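Local coordinates for protein serine--tRNA ligase, cytoplasmic (Candida albicans, PDB 3QO8) that activates serine with ATP to form seryl-adenylate and then transfers the seryl group to the acceptor end of tRNA(Ser), at residues E324-S329 with S403-T408; K351-A356 with L367-N372; L330-R335 with C413-N418. All coordinates share one frame; numbering follows the deposited sequence.

All three contacts share the class II catalytic core and one largely antiparallel mixed sheet. Along the chain, 324-329 and 330-335 follow each other, the hairpin of interaction 2 comes next, and 403-408 and 413-418 complete interactions 1 and 3. The centre of interaction 1 lies about 10 Å from the other two, which are about 15 Å apart. Strand 363-372 of interaction 2 neighbours strand 399-404 of interaction 1, and together they hold the seryl-adenylate analogue of chain B. Interactions 1 and 3 also touch a second analogue. Helix 312-329 packs on these strands through Y327, and the loop after it meets helix 408-419, so the contacts tie active-site strands to helices.

Interaction 1. Residues E324-S329 with S403-T408; sequences EEFYQS and STLSAT. With SSA (5'-O-(N-(L-seryl)-sulfamoyl)adenosine), chain B; SSA (5'-O-(N-(L-seryl)-sulfamoyl)adenosine), chain D.
F326 and Y327 of helix 312-329 grip L405 where motif 3 of the class II synthetase fold, a strand running into helix 408-419, breaks at a classic beta bulge opposite I301. The tight side is apolar. L405 CD2 makes a CH-pi contact over one face of the F326 ring, 4.2 Å from its centroid, while L405 CD1 reaches F326 CB at 3.7 Å. F326 sets its CG anti to the backbone N (chi1 -176°), which turns the ring toward the corner at L405; the two side chains cross at about a right angle, and the branched leucine can touch both ring and stem. F326 CD2 lies over the centre of the Y327 ring. Y327, long and flat, carries its hydroxyl to the buried bulge: OH donates to L405 O at 2.6 Å, in the carbonyl plane and on a lone pair. The S406-A407 side is thinner, covering less area, though still buried: S406 meets the F326 ring obliquely through CB, its OG being paired with T411. Separately, T404 OG1 donates to OG of the chain B analogue at 2.6 Å. A water bridges phenol and backbone: it gives a hydrogen to Y327 OH and accepts one from A407 N, each at 2.8 Å.

Interaction 2. Residues K351-A356 with L367-N372; sequences KYDLEA and LVSCSN. With MG (magnesium ion), chain C; SSA (5'-O-(N-(L-seryl)-sulfamoyl)adenosine), chain B.
The antiparallel hairpin of strands 350-358 and 363-372 brings D353 beside S369 at the magnesium site of the active-site sheet. They are directly opposite each other, in a non-hydrogen-bonded pair, with side chains on one face: S369 OG binds the magnesium at 2.4 Å and donates to D353 OD1 at 2.7 Å, coming from above the carboxylate plane. D353 OD2 accepts from a metal-bound water at 2.7 Å, and this second-shell acid thereby holds both a ligand atom and a water in position. K351, long enough to reach past S371, starts with CG anti to the backbone N (chi1 -177°), lies along S371 OG and bends at chi3 (103°), placing NZ 2.8 Å from a second metal-bound water. On the other face L354 and V368 pack CB against CB at 3.7 Å, as apolar residues suit a buried layer beneath helix 312-329. At the adenosine end L354 O accepts from both L367 N (2.9 Å) and V368 N (3.1 Å), a classic beta bulge; L367 O takes a hydrogen bond from the ribose O2'. The antiparallel active-site sheet is typical of class II synthetases, with magnesium here held by E366, S369 and sulfamoyl O2S of the chain B analogue.

Interaction 3. Residues L330-R335 with C413-N418; sequences LGLPYR and CCILEN. With SSA (5'-O-(N-(L-seryl)-sulfamoyl)adenosine), chain D.
The amide of N418 is the flat group on which P333 and L332 meet helix 408-419. P333 CD stands over one face of it, 4.1 Å from N418 OD1, and L332 CD2 approaches the same side farther out, 4.0 Å from N418 ND2. The amide's polar atoms both have partners: OD1 accepts from A144 N, and ND2 is shared between W357 O and C414 O, the latter tilted 25° out of the amide plane on the side opposite P333. C414 O thus receives two hydrogen bonds, one from N418 ND2 and one from N418 N, each 3.1 Å and arriving from opposite faces of the carbonyl plane. These bonds should hold the amide's rotation, leaving a steady surface for the proline.

Apolar packing does the rest, without a hydrogen bond between the segments. L332 is the wedge: its CG is anti to the carbonyl carbon (chi1 -57°), and its two methyls part over the helix, CD1 touching C414 SG at 3.9 Å and I415 CG1 at 4.1 Å. A compact cysteine lets the leucine settle close to the helix, while the longer isoleucine reaches back toward L330. That last pair, L330 CD2 with I415 CD1, is loose at 4.5 Å. G331, just past helix 312-329, has positive phi (69°) and forms a Schellman motif; a CB here would clash with ribose O4' of the chain D analogue, which lies 3.2 Å from G331 N, and glycine fits both demands.

The loop 330-333 therefore follows helix 312-329 and enters strand 334-338, with helix 408-419 packed along it; C414 also touches A356 and F358 of strand 350-358 and L367 of strand 363-372, joining this helix to the catalytic sheet.

Interaction 1. Residues E324-S329 with S403-T408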
loop_
_atom_site.group_PDB
_atom_site.type_symbol
_atom_site.label_atom_id
_atom_site.label_comp_id
_atom_site.label_asym_id
_atom_site.label_seq_id
_atom_site.Cartn_x
_atom_site.Cartn_y
_atom_site.Cartn_z
ATOM N N GLU A 324 -14.998 22.541 -1.131
ATOM C CA GLU A 324 -15.111 23.740 -0.302
ATOM C C GLU A 324 -16.017 23.477 0.899
ATOM O O GLU A 324 -15.684 23.808 2.039
ATOM C CB GLU A 324 -15.663 24.897 -1.124
ATOM C CG GLU A 324 -14.720 25.368 -2.212
ATOM C CD GLU A 324 -15.260 26.596 -2.918
ATOM O OE1 GLU A 324 -15.322 27.676 -2.283
ATOM O OE2 GLU A 324 -15.629 26.478 -4.099
ATOM N N GLU A 325 -17.171 22.879 0.638
ATOM C CA GLU A 325 -18.105 22.566 1.707
ATOM C C GLU A 325 -17.439 21.672 2.751
ATOM O O GLU A 325 -17.597 21.874 3.957
ATOM C CB GLU A 325 -19.367 21.904 1.145
ATOM C CG GLU A 325 -20.419 21.612 2.198
ATOM C CD GLU A 325 -21.618 20.824 1.652
ATOM O OE1 GLU A 325 -21.704 20.620 0.419
ATOM O OE2 GLU A 325 -22.464 20.403 2.470
ATOM N N PHE A 326 -16.683 20.683 2.290
ATOM C CA PHE A 326 -15.946 19.811 3.198
ATOM C C PHE A 326 -15.003 20.614 4.115
ATOM O O PHE A 326 -15.014 20.424 5.337
ATOM C CB PHE A 326 -15.175 18.747 2.398
ATOM C CG PHE A 326 -14.448 17.726 3.260
ATOM C CD1 PHE A 326 -15.117 16.637 3.794
ATOM C CD2 PHE A 326 -13.091 17.870 3.527
ATOM C CE1 PHE A 326 -14.449 15.696 4.574
ATOM C CE2 PHE A 326 -12.415 16.942 4.313
ATOM C CZ PHE A 326 -13.095 15.856 4.842
ATOM N N TYR A 327 -14.190 21.510 3.546
ATOM C CA TYR A 327 -13.265 22.290 4.383
ATOM C C TYR A 327 -13.979 23.305 5.261
ATOM O O TYR A 327 -13.560 23.577 6.394
ATOM C CB TYR A 327 -12.110 22.895 3.560
ATOM C CG TYR A 327 -11.265 21.750 3.098
ATOM C CD1 TYR A 327 -10.355 21.162 3.956
ATOM C CD2 TYR A 327 -11.458 21.177 1.850
ATOM C CE1 TYR A 327 -9.620 20.051 3.569
ATOM C CE2 TYR A 327 -10.725 20.063 1.453
ATOM C CZ TYR A 327 -9.814 19.509 2.318
ATOM O OH TYR A 327 -9.093 18.389 1.941
ATOM N N GLN A 328 -15.080 23.844 4.758
ATOM C CA GLN A 328 -15.885 24.728 5.592
ATOM C C GLN A 328 -16.389 23.974 6.815
ATOM O O GLN A 328 -16.421 24.519 7.923
ATOM C CB GLN A 328 -17.062 25.291 4.804
ATOM C CG GLN A 328 -16.636 26.286 3.764
ATOM C CD GLN A 328 -17.814 26.925 3.087
ATOM O OE1 GLN A 328 -18.912 26.948 3.639
ATOM N NE2 GLN A 328 -17.599 27.452 1.885
ATOM N N SER A 329 -16.762 22.715 6.609
ATOM C CA SER A 329 -17.310 21.886 7.683
ATOM C C SER A 329 -16.251 21.576 8.744
ATOM O O SER A 329 -16.573 21.276 9.894
ATOM C CB SER A 329 -17.906 20.590 7.117
ATOM O OG SER A 329 -16.917 19.588 6.959
ATOM N N SER A 403 -11.106 15.326 -8.447
ATOM C CA SER A 403 -10.783 16.339 -7.454
ATOM C C SER A 403 -10.480 15.696 -6.114
ATOM O O SER A 403 -11.203 14.813 -5.659
ATOM C CB SER A 403 -11.921 17.356 -7.314
ATOM O OG SER A 403 -11.684 18.244 -6.224
ATOM N N THR A 404 -9.404 16.136 -5.476
ATOM C CA THR A 404 -9.172 15.726 -4.108
ATOM C C THR A 404 -10.412 16.071 -3.286
ATOM O O THR A 404 -10.982 17.140 -3.458
ATOM C CB THR A 404 -8.000 16.494 -3.499
ATOM O OG1 THR A 404 -6.902 16.508 -4.421
ATOM C CG2 THR A 404 -7.584 15.866 -2.173
ATOM N N LEU A 405 -10.843 15.174 -2.406
ATOM C CA LEU A 405 -11.699 15.613 -1.314
ATOM C C LEU A 405 -10.793 15.877 -0.117
ATOM O O LEU A 405 -10.672 17.007 0.330
ATOM C CB LEU A 405 -12.792 14.596 -0.950
ATOM C CG LEU A 405 -13.652 15.154 0.196
ATOM C CD1 LEU A 405 -14.627 16.229 -0.309
ATOM C CD2 LEU A 405 -14.391 14.080 0.956
ATOM N N SER A 406 -10.133 14.836 0.388
ATOM C CA SER A 406 -9.145 15.023 1.452
ATOM C C SER A 406 -7.970 14.070 1.334
ATOM O O SER A 406 -8.152 12.854 1.372
ATOM C CB SER A 406 -9.777 14.871 2.839
ATOM O OG SER A 406 -8.794 15.003 3.867
ATOM N N ALA A 407 -6.775 14.629 1.156
ATOM C CA ALA A 407 -5.546 13.887 1.382
ATOM C C ALA A 407 -5.359 13.926 2.889
ATOM O O ALA A 407 -5.111 14.985 3.462
ATOM C CB ALA A 407 -4.388 14.554 0.676
ATOM N N THR A 408 -5.529 12.787 3.553
ATOM C CA THR A 408 -5.833 12.840 4.980
ATOM C C THR A 408 -4.659 13.285 5.871
ATOM O O THR A 408 -4.847 14.083 6.795
ATOM C CB THR A 408 -6.446 11.503 5.488
ATOM O OG1 THR A 408 -5.514 10.441 5.266
ATOM C CG2 THR A 408 -7.744 11.176 4.707
HETATM N N10 SSA B . -6.114 12.803 -8.412
HETATM C CA SSA B . -5.725 14.200 -8.232
HETATM C CB SSA B . -6.749 14.920 -7.355
HETATM O OG SSA B . -6.666 14.450 -5.994
HETATM C C9 SSA B . -4.361 14.287 -7.609
HETATM O O9 SSA B . -3.768 13.287 -7.221
HETATM N N8 SSA B . -3.847 15.508 -7.501
HETATM S S1 SSA B . -2.561 15.837 -6.603
HETATM O O1S SSA B . -1.343 15.305 -7.143
HETATM O O2S SSA B . -2.458 17.253 -6.470
HETATM O "O5'" SSA B . -2.769 15.276 -5.183
HETATM C "C5'" SSA B . -3.941 15.573 -4.444
HETATM C "C4'" SSA B . -3.551 15.998 -3.025
HETATM O "O4'" SSA B . -2.819 14.990 -2.317
HETATM C "C3'" SSA B . -2.648 17.210 -2.976
HETATM O "O3'" SSA B . -3.418 18.403 -3.186
HETATM C "C2'" SSA B . -2.080 17.090 -1.566
HETATM O "O2'" SSA B . -3.037 17.560 -0.598
HETATM C "C1'" SSA B . -1.929 15.580 -1.378
HETATM N N9 SSA B . -0.545 15.161 -1.680
HETATM C C8 SSA B . 0.055 15.155 -2.881
HETATM N N7 SSA B . 1.323 14.717 -2.728
HETATM C C5 SSA B . 1.499 14.445 -1.421
HETATM C C6 SSA B . 2.566 13.964 -0.688
HETATM N N6 SSA B . 3.725 13.683 -1.322
HETATM N N1 SSA B . 2.429 13.787 0.647
HETATM C C2 SSA B . 1.273 14.074 1.257
HETATM N N3 SSA B . 0.218 14.531 0.569
HETATM C C4 SSA B . 0.320 14.734 -0.765
HETATM N N10 SSA D . -21.557 28.154 11.661
HETATM C CA SSA D . -21.175 27.396 12.838
HETATM C CB SSA D . -21.692 25.968 12.693
HETATM O OG SSA D . -21.265 25.172 13.804
HETATM C C9 SSA D . -19.677 27.396 12.975
HETATM O O9 SSA D . -19.141 26.856 13.928
HETATM N N8 SSA D . -18.990 28.002 12.007
HETATM S S1 SSA D . -17.387 27.918 11.946
HETATM O O1S SSA D . -16.947 28.380 10.659
HETATM O O2S SSA D . -16.818 28.728 12.990
HETATM O "O5'" SSA D . -16.956 26.456 12.163
HETATM C "C5'" SSA D . -16.968 25.506 11.099
HETATM C "C4'" SSA D . -16.905 24.111 11.712
HETATM O "O4'" SSA D . -15.598 23.831 12.222
HETATM C "C3'" SSA D . -17.853 23.976 12.892
HETATM O "O3'" SSA D . -19.083 23.364 12.494
HETATM C "C2'" SSA D . -17.122 23.092 13.877
HETATM O "O2'" SSA D . -17.510 21.732 13.694
HETATM C "C1'" SSA D . -15.655 23.231 13.520
HETATM N N9 SSA D . -15.040 24.107 14.545
HETATM C C8 SSA D . -14.696 25.400 14.409
HETATM N N7 SSA D . -14.181 25.832 15.586
HETATM C C5 SSA D . -14.212 24.799 16.457
HETATM C C6 SSA D . -13.824 24.642 17.781
HETATM N N6 SSA D . -13.278 25.672 18.481
HETATM N N1 SSA D . -14.002 23.439 18.373
HETATM C C2 SSA D . -14.534 22.407 17.703
HETATM N N3 SSA D . -14.913 22.531 16.425
HETATM C C4 SSA D . -14.763 23.718 15.789
HETATM O O HOH W 1 -6.531 17.451 1.423
#

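Interaction 2. Residues K351-A356 with L367-N372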
loop_
_atom_site.group_PDB
_atom_site.type_symbol
_atom_site.label_atom_id
_atom_site.label_comp_id
_atom_site.label_asym_id
_atom_site.label_seq_id
_atom_site.Cartn_x
_atom_site.Cartn_y
_atom_site.Cartn_z
ATOM N N LYS A 351 -7.753 23.594 -14.128
ATOM C CA LYS A 351 -7.541 23.107 -12.771
ATOM C C LYS A 351 -7.695 24.207 -11.715
ATOM O O LYS A 351 -7.193 25.317 -11.890
ATOM C CB LYS A 351 -6.157 22.478 -12.655
ATOM C CG LYS A 351 -5.861 21.868 -11.298
ATOM C CD LYS A 351 -4.623 21.011 -11.380
ATOM C CE LYS A 351 -3.439 21.723 -10.785
ATOM N NZ LYS A 351 -2.189 20.973 -11.038
ATOM N N TYR A 352 -8.403 23.891 -10.633
ATOM C CA TYR A 352 -8.495 24.764 -9.461
ATOM C C TYR A 352 -7.828 24.054 -8.314
ATOM O O TYR A 352 -8.044 22.859 -8.125
ATOM C CB TYR A 352 -9.947 24.993 -9.037
ATOM C CG TYR A 352 -10.710 26.084 -9.760
ATOM C CD1 TYR A 352 -10.167 26.765 -10.839
ATOM C CD2 TYR A 352 -11.993 26.429 -9.348
ATOM C CE1 TYR A 352 -10.887 27.750 -11.488
ATOM C CE2 TYR A 352 -12.714 27.402 -9.988
ATOM C CZ TYR A 352 -12.163 28.063 -11.052
ATOM O OH TYR A 352 -12.905 29.039 -11.673
ATOM N N ASP A 353 -7.051 24.781 -7.519
ATOM C CA ASP A 353 -6.546 24.215 -6.280
ATOM C C ASP A 353 -7.252 24.902 -5.114
ATOM O O ASP A 353 -7.555 26.104 -5.170
ATOM C CB ASP A 353 -5.032 24.424 -6.144
ATOM C CG ASP A 353 -4.216 23.456 -6.994
ATOM O OD1 ASP A 353 -4.801 22.692 -7.799
ATOM O OD2 ASP A 353 -2.975 23.479 -6.864
ATOM N N LEU A 354 -7.547 24.136 -4.074
ATOM C CA LEU A 354 -7.968 24.721 -2.817
ATOM C C LEU A 354 -6.720 24.668 -1.952
ATOM O O LEU A 354 -6.113 23.610 -1.777
ATOM C CB LEU A 354 -9.134 23.948 -2.178
ATOM C CG LEU A 354 -9.704 24.545 -0.879
ATOM C CD1 LEU A 354 -11.192 24.260 -0.731
ATOM C CD2 LEU A 354 -8.942 24.062 0.347
ATOM N N GLU A 355 -6.320 25.829 -1.461
ATOM C CA GLU A 355 -5.150 25.968 -0.608
ATOM C C GLU A 355 -5.626 26.483 0.738
ATOM O O GLU A 355 -6.258 27.543 0.822
ATOM C CB GLU A 355 -4.156 26.965 -1.223
ATOM C CG GLU A 355 -3.770 26.678 -2.685
ATOM C CD GLU A 355 -2.813 27.733 -3.227
ATOM O OE1 GLU A 355 -2.918 28.900 -2.795
ATOM O OE2 GLU A 355 -1.949 27.398 -4.057
ATOM N N ALA A 356 -5.335 25.729 1.791
ATOM C CA ALA A 356 -5.856 26.049 3.111
ATOM C C ALA A 356 -4.818 26.857 3.872
ATOM O O ALA A 356 -3.621 26.733 3.625
ATOM C CB ALA A 356 -6.184 24.772 3.885
ATOM N N LEU A 367 -4.177 21.809 -0.557
ATOM C CA LEU A 367 -4.770 20.568 -0.014
ATOM C C LEU A 367 -5.578 19.811 -1.071
ATOM O O LEU A 367 -5.889 18.635 -0.900
ATOM C CB LEU A 367 -5.717 20.866 1.154
ATOM C CG LEU A 367 -5.122 21.440 2.444
ATOM C CD1 LEU A 367 -6.153 21.344 3.546
ATOM C CD2 LEU A 367 -3.865 20.694 2.845
ATOM N N VAL A 368 -5.959 20.510 -2.134
ATOM C CA VAL A 368 -6.873 19.969 -3.123
ATOM C C VAL A 368 -6.522 20.443 -4.525
ATOM O O VAL A 368 -6.255 21.636 -4.724
ATOM C CB VAL A 368 -8.338 20.396 -2.816
ATOM C CG1 VAL A 368 -9.253 20.103 -4.005
ATOM C CG2 VAL A 368 -8.851 19.712 -1.552
ATOM N N SER A 369 -6.514 19.513 -5.487
ATOM C CA SER A 369 -6.539 19.877 -6.903
ATOM C C SER A 369 -7.797 19.304 -7.529
ATOM O O SER A 369 -8.144 18.149 -7.291
ATOM C CB SER A 369 -5.322 19.339 -7.659
ATOM O OG SER A 369 -4.167 20.095 -7.361
ATOM N N CYS A 370 -8.461 20.116 -8.342
ATOM C CA CYS A 370 -9.710 19.761 -8.991
ATOM C C CYS A 370 -9.553 20.055 -10.484
ATOM O O CYS A 370 -9.307 21.197 -10.868
ATOM C CB CYS A 370 -10.849 20.605 -8.399
ATOM S SG CYS A 370 -12.507 20.342 -9.169
ATOM N N SER A 371 -9.684 19.027 -11.317
ATOM C CA SER A 371 -9.379 19.135 -12.738
ATOM C C SER A 371 -10.510 18.622 -13.607
ATOM O O SER A 371 -11.096 17.590 -13.316
ATOM C CB SER A 371 -8.130 18.314 -13.074
ATOM O OG SER A 371 -7.001 18.764 -12.346
ATOM N N ASN A 372 -10.800 19.345 -14.684
ATOM C CA ASN A 372 -11.605 18.817 -15.777
ATOM C C ASN A 372 -10.639 18.357 -16.856
ATOM O O ASN A 372 -9.891 19.165 -17.420
ATOM C CB ASN A 372 -12.552 19.879 -16.340
ATOM C CG ASN A 372 -13.536 19.310 -17.356
ATOM O OD1 ASN A 372 -13.415 18.158 -17.785
ATOM N ND2 ASN A 372 -14.514 20.123 -17.748
HETATM MG MG MG C . -1.862 19.442 -7.196
HETATM N N10 SSA B . -6.114 12.803 -8.412
HETATM C CA SSA B . -5.725 14.200 -8.232
HETATM C CB SSA B . -6.749 14.920 -7.355
HETATM O OG SSA B . -6.666 14.450 -5.994
HETATM C C9 SSA B . -4.361 14.287 -7.609
HETATM O O9 SSA B . -3.768 13.287 -7.221
HETATM N N8 SSA B . -3.847 15.508 -7.501
HETATM S S1 SSA B . -2.561 15.837 -6.603
HETATM O O1S SSA B . -1.343 15.305 -7.143
HETATM O O2S SSA B . -2.458 17.253 -6.470
HETATM O "O5'" SSA B . -2.769 15.276 -5.183
HETATM C "C5'" SSA B . -3.941 15.573 -4.444
HETATM C "C4'" SSA B . -3.551 15.998 -3.025
HETATM O "O4'" SSA B . -2.819 14.990 -2.317
HETATM C "C3'" SSA B . -2.648 17.210 -2.976
HETATM O "O3'" SSA B . -3.418 18.403 -3.186
HETATM C "C2'" SSA B . -2.080 17.090 -1.566
HETATM O "O2'" SSA B . -3.037 17.560 -0.598
HETATM C "C1'" SSA B . -1.929 15.580 -1.378
HETATM N N9 SSA B . -0.545 15.161 -1.680
HETATM C C8 SSA B . 0.055 15.155 -2.881
HETATM N N7 SSA B . 1.323 14.717 -2.728
HETATM C C5 SSA B . 1.499 14.445 -1.421
HETATM C C6 SSA B . 2.566 13.964 -0.688
HETATM N N6 SSA B . 3.725 13.683 -1.322
HETATM N N1 SSA B . 2.429 13.787 0.647
HETATM C C2 SSA B . 1.273 14.074 1.257
HETATM N N3 SSA B . 0.218 14.531 0.569
HETATM C C4 SSA B . 0.320 14.734 -0.765
HETATM O O HOH W 2 -1.299 21.667 -7.843
HETATM O O HOH W 3 -1.939 18.553 -9.637
HETATM O O HOH W 4 0.645 19.234 -7.315
#

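Interaction 3. Residues L330-R335 with C413-N418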
loop_
_atom_site.group_PDB
_atom_site.type_symbol
_atom_site.label_atom_id
_atom_site.label_comp_id
_atom_site.label_asym_id
_atom_site.label_seq_id
_atom_site.Cartn_x
_atom_site.Cartn_y
_atom_site.Cartn_z
ATOM N N LEU A 330 -14.983 21.661 8.355
ATOM C CA LEU A 330 -13.888 21.470 9.298
ATOM C C LEU A 330 -13.404 22.793 9.877
ATOM O O LEU A 330 -12.513 22.812 10.726
ATOM C CB LEU A 330 -12.711 20.762 8.617
ATOM C CG LEU A 330 -12.927 19.297 8.235
ATOM C CD1 LEU A 330 -11.855 18.822 7.243
ATOM C CD2 LEU A 330 -12.913 18.452 9.499
ATOM N N GLY A 331 -13.979 23.898 9.408
ATOM C CA GLY A 331 -13.623 25.214 9.917
ATOM C C GLY A 331 -12.219 25.656 9.532
ATOM O O GLY A 331 -11.544 26.361 10.288
ATOM N N LEU A 332 -11.775 25.264 8.343
ATOM C CA LEU A 332 -10.414 25.588 7.908
ATOM C C LEU A 332 -10.456 26.710 6.869
ATOM O O LEU A 332 -11.093 26.553 5.826
ATOM C CB LEU A 332 -9.708 24.333 7.344
ATOM C CG LEU A 332 -9.619 23.131 8.295
ATOM C CD1 LEU A 332 -9.021 21.882 7.634
ATOM C CD2 LEU A 332 -8.831 23.486 9.560
ATOM N N PRO A 333 -9.780 27.850 7.149
ATOM C CA PRO A 333 -9.785 28.954 6.177
ATOM C C PRO A 333 -9.073 28.499 4.917
ATOM O O PRO A 333 -8.128 27.727 5.027
ATOM C CB PRO A 333 -8.947 30.057 6.858
ATOM C CG PRO A 333 -8.745 29.618 8.273
ATOM C CD PRO A 333 -8.877 28.113 8.285
ATOM N N TYR A 334 -9.502 28.960 3.744
ATOM C CA TYR A 334 -8.843 28.546 2.512
ATOM C C TYR A 334 -9.028 29.583 1.423
ATOM O O TYR A 334 -9.800 30.523 1.580
ATOM C CB TYR A 334 -9.382 27.184 2.028
ATOM C CG TYR A 334 -10.862 27.224 1.699
ATOM C CD1 TYR A 334 -11.310 27.716 0.480
ATOM C CD2 TYR A 334 -11.812 26.782 2.618
ATOM C CE1 TYR A 334 -12.682 27.782 0.184
ATOM C CE2 TYR A 334 -13.180 26.836 2.330
ATOM C CZ TYR A 334 -13.602 27.348 1.118
ATOM O OH TYR A 334 -14.943 27.406 0.836
ATOM N N ARG A 335 -8.306 29.408 0.324
ATOM C CA ARG A 335 -8.607 30.121 -0.904
ATOM C C ARG A 335 -8.649 29.118 -2.050
ATOM O O ARG A 335 -7.998 28.078 -1.989
ATOM C CB ARG A 335 -7.556 31.196 -1.193
ATOM C CG ARG A 335 -6.138 30.665 -1.355
ATOM C CD ARG A 335 -5.161 31.801 -1.734
ATOM N NE ARG A 335 -3.830 31.289 -2.064
ATOM C CZ ARG A 335 -2.721 32.030 -2.105
ATOM N NH1 ARG A 335 -2.771 33.327 -1.838
ATOM N NH2 ARG A 335 -1.556 31.472 -2.420
ATOM N N CYS A 413 -2.424 17.853 9.055
ATOM C CA CYS A 413 -1.479 18.951 9.310
ATOM C C CYS A 413 -2.185 20.306 9.440
ATOM O O CYS A 413 -1.865 21.106 10.316
ATOM C CB CYS A 413 -0.422 19.023 8.211
ATOM S SG CYS A 413 0.635 17.559 8.149
ATOM N N CYS A 414 -3.164 20.556 8.581
ATOM C CA CYS A 414 -3.897 21.827 8.624
ATOM C C CYS A 414 -4.750 21.947 9.891
ATOM O O CYS A 414 -4.817 23.010 10.540
ATOM C CB CYS A 414 -4.792 21.961 7.394
ATOM S SG CYS A 414 -5.518 23.601 7.241
ATOM N N ILE A 415 -5.412 20.850 10.238
ATOM C CA ILE A 415 -6.168 20.777 11.475
ATOM C C ILE A 415 -5.279 21.058 12.682
ATOM O O ILE A 415 -5.635 21.847 13.564
ATOM C CB ILE A 415 -6.841 19.385 11.622
ATOM C CG1 ILE A 415 -7.991 19.267 10.604
ATOM C CG2 ILE A 415 -7.335 19.179 13.061
ATOM C CD1 ILE A 415 -8.551 17.880 10.444
ATOM N N LEU A 416 -4.133 20.393 12.734
ATOM C CA LEU A 416 -3.217 20.575 13.861
ATOM C C LEU A 416 -2.879 22.048 14.071
ATOM O O LEU A 416 -2.906 22.545 15.204
ATOM C CB LEU A 416 -1.936 19.781 13.652
ATOM C CG LEU A 416 -2.108 18.250 13.637
ATOM C CD1 LEU A 416 -0.809 17.561 13.292
ATOM C CD2 LEU A 416 -2.632 17.741 14.968
ATOM N N GLU A 417 -2.539 22.764 13.003
ATOM C CA GLU A 417 -2.128 24.155 13.215
ATOM C C GLU A 417 -3.320 25.023 13.599
ATOM O O GLU A 417 -3.185 25.947 14.398
ATOM C CB GLU A 417 -1.362 24.734 12.015
ATOM C CG GLU A 417 -0.049 24.000 11.745
ATOM C CD GLU A 417 0.904 24.766 10.843
ATOM O OE1 GLU A 417 0.568 25.889 10.406
ATOM O OE2 GLU A 417 2.006 24.240 10.585
ATOM N N ASN A 418 -4.497 24.700 13.070
ATOM C CA ASN A 418 -5.682 25.530 13.321
ATOM C C ASN A 418 -6.505 25.168 14.567
ATOM O O ASN A 418 -7.385 25.920 14.969
ATOM C CB ASN A 418 -6.585 25.559 12.082
ATOM C CG ASN A 418 -6.054 26.491 11.004
ATOM O OD1 ASN A 418 -6.011 27.705 11.201
ATOM N ND2 ASN A 418 -5.652 25.928 9.855
HETATM N N10 SSA D . -21.557 28.154 11.661
HETATM C CA SSA D . -21.175 27.396 12.838
HETATM C CB SSA D . -21.692 25.968 12.693
HETATM O OG SSA D . -21.265 25.172 13.804
HETATM C C9 SSA D . -19.677 27.396 12.975
HETATM O O9 SSA D . -19.141 26.856 13.928
HETATM N N8 SSA D . -18.990 28.002 12.007
HETATM S S1 SSA D . -17.387 27.918 11.946
HETATM O O1S SSA D . -16.947 28.380 10.659
HETATM O O2S SSA D . -16.818 28.728 12.990
HETATM O "O5'" SSA D . -16.956 26.456 12.163
HETATM C "C5'" SSA D . -16.968 25.506 11.099
HETATM C "C4'" SSA D . -16.905 24.111 11.712
HETATM O "O4'" SSA D . -15.598 23.831 12.222
HETATM C "C3'" SSA D . -17.853 23.976 12.892
HETATM O "O3'" SSA D . -19.083 23.364 12.494
HETATM C "C2'" SSA D . -17.122 23.092 13.877
HETATM O "O2'" SSA D . -17.510 21.732 13.694
HETATM C "C1'" SSA D . -15.655 23.231 13.520
HETATM N N9 SSA D . -15.040 24.107 14.545
HETATM C C8 SSA D . -14.696 25.400 14.409
HETATM N N7 SSA D . -14.181 25.832 15.586
HETATM C C5 SSA D . -14.212 24.799 16.457
HETATM C C6 SSA D . -13.824 24.642 17.781
HETATM N N6 SSA D . -13.278 25.672 18.481
HETATM N N1 SSA D . -14.002 23.439 18.373
HETATM C C2 SSA D . -14.534 22.407 17.703
HETATM N N3 SSA D . -14.913 22.531 16.425
HETATM C C4 SSA D . -14.763 23.718 15.789
#